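Local coordinates for multi-copper Oxidase CueO (Ochrobactrum, PDB 6EVG), which probably oxidises phenolic substrates, including lignin model compounds, with its copper centres, as a laccase-like multicopper oxidase, at residues V235-S238 with D239-L243. Numbering follows the deposited sequence.
Sequences VRLS and DNRPL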
# COMPACT_ATOMS: atom_id res chain seq x y z
N VAL A 235 -10.66 -1.31 -10.65
CA VAL A 235 -11.82 -0.52 -10.28
C VAL A 235 -12.31 0.39 -11.38
O VAL A 235 -11.52 1.02 -12.08
CB VAL A 235 -11.59 0.29 -8.97
CG1 VAL A 235 -11.18 -0.60 -7.82
CG2 VAL A 235 -10.63 1.40 -9.14
N ARG A 236 -13.62 0.49 -11.48
CA ARG A 236 -14.27 1.47 -12.37
C ARG A 236 -15.44 2.06 -11.62
O ARG A 236 -15.92 1.49 -10.64
CB ARG A 236 -14.75 0.83 -13.71
CG ARG A 236 -15.88 -0.17 -13.53
CD ARG A 236 -16.61 -0.42 -14.83
NE ARG A 236 -17.63 -1.42 -14.72
CZ ARG A 236 -18.73 -1.50 -15.43
NH1 ARG A 236 -19.08 -0.53 -16.25
NH2 ARG A 236 -19.56 -2.51 -15.21
N LEU A 237 -16.00 3.14 -12.21
CA LEU A 237 -17.33 3.57 -11.81
C LEU A 237 -18.38 2.94 -12.73
O LEU A 237 -18.09 2.55 -13.86
CB LEU A 237 -17.43 5.11 -11.86
CG LEU A 237 -16.66 5.80 -10.71
CD1 LEU A 237 -16.37 7.25 -10.75
CD2 LEU A 237 -17.13 5.45 -9.33
N SER A 238 -19.57 2.73 -12.19
CA SER A 238 -20.61 1.97 -12.86
C SER A 238 -21.08 2.66 -14.16
O SER A 238 -21.67 1.95 -15.01
CB SER A 238 -21.77 1.70 -11.93
OG SER A 238 -22.30 2.86 -11.41
N ASP A 239 -20.90 3.96 -14.31
CA ASP A 239 -21.19 4.65 -15.56
C ASP A 239 -19.93 4.94 -16.35
O ASP A 239 -19.98 5.75 -17.32
CB ASP A 239 -22.01 5.90 -15.31
CG ASP A 239 -21.31 6.93 -14.52
OD1 ASP A 239 -20.10 6.83 -14.18
OD2 ASP A 239 -22.04 7.91 -14.18
N ASN A 240 -18.82 4.31 -16.03
CA ASN A 240 -17.60 4.43 -16.80
C ASN A 240 -16.99 5.78 -16.87
O ASN A 240 -16.14 6.03 -17.71
CB ASN A 240 -17.75 3.81 -18.21
CG ASN A 240 -18.14 2.36 -18.15
OD1 ASN A 240 -17.44 1.53 -17.53
ND2 ASN A 240 -19.24 2.03 -18.79
N ARG A 241 -17.35 6.69 -15.96
CA ARG A 241 -16.73 8.01 -16.01
C ARG A 241 -15.26 7.91 -15.71
O ARG A 241 -14.79 7.04 -14.97
CB ARG A 241 -17.47 8.99 -15.10
CG ARG A 241 -17.28 8.74 -13.62
CD ARG A 241 -18.06 9.74 -12.77
NE ARG A 241 -19.48 9.46 -12.85
CZ ARG A 241 -20.38 10.18 -12.25
NH1 ARG A 241 -19.99 11.24 -11.54
NH2 ARG A 241 -21.62 9.80 -12.30
N PRO A 242 -14.47 8.81 -16.28
CA PRO A 242 -13.02 8.68 -16.15
C PRO A 242 -12.52 8.91 -14.73
O PRO A 242 -13.06 9.76 -13.99
CB PRO A 242 -12.48 9.77 -17.10
CG PRO A 242 -13.58 10.58 -17.45
CD PRO A 242 -14.84 9.90 -17.20
N LEU A 243 -11.49 8.18 -14.40
CA LEU A 243 -10.68 8.37 -13.20
C LEU A 243 -9.42 9.08 -13.64
O LEU A 243 -8.59 8.46 -14.35
CB LEU A 243 -10.39 7.07 -12.49
CG LEU A 243 -11.57 6.08 -12.25
CD1 LEU A 243 -11.00 4.80 -11.68
CD2 LEU A 243 -12.79 6.68 -11.67
O HOH W 1 -14.89 4.25 -14.62
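Leu237 lays its CD1 methyl against the aliphatic part of Arg241, 3.4 Å from CG, and the same methyl meets CD2 of Leu243 at 3.7 Å. Leucine suits this buried place because it is apolar and long enough to carry one methyl, CD1, in between the Arg241 stem and Leu243, with Val274 of strand 269-275 touching all three side chains. Arginine suits its own because it is greasy along the stem and charged at the tip. The bend in its chain (chi3 72°) brings the guanidinium side-on to the Asp239 carboxylate, which lies at its edge and in its plane: NE reaches OD1 at 3.0 Å and NH2 reaches OD2 at 2.7 Å, each on a syn lone pair. Asp239 OD1 also takes the backbone N of Arg241, from above the carboxylate plane, so the aspartate is gripped by side chain and main chain together. A leucine in place of Arg241 would probably leave the Asp239 carboxylate without its positive mate and freer to turn. On the more exposed side, Arg236 stretches out to give NH1 to Asn240 OD1 (2.9 Å), the guanidinium and amide planes only 20° apart; its NE pairs with Asp295. Asparagine, which readily takes up the positive phi found here (63°), thus supplies an acceptor as well. A water joins Leu237 N to Arg241 O, where the two backbones have separated. Asn240 N closes on Leu237 O at 2.9 Å, completing a type I beta turn that runs into an Asx turn at Asp239, within a connection between strands 233-237 and 243-248, which belong to different sheets of a cupredoxin-like domain.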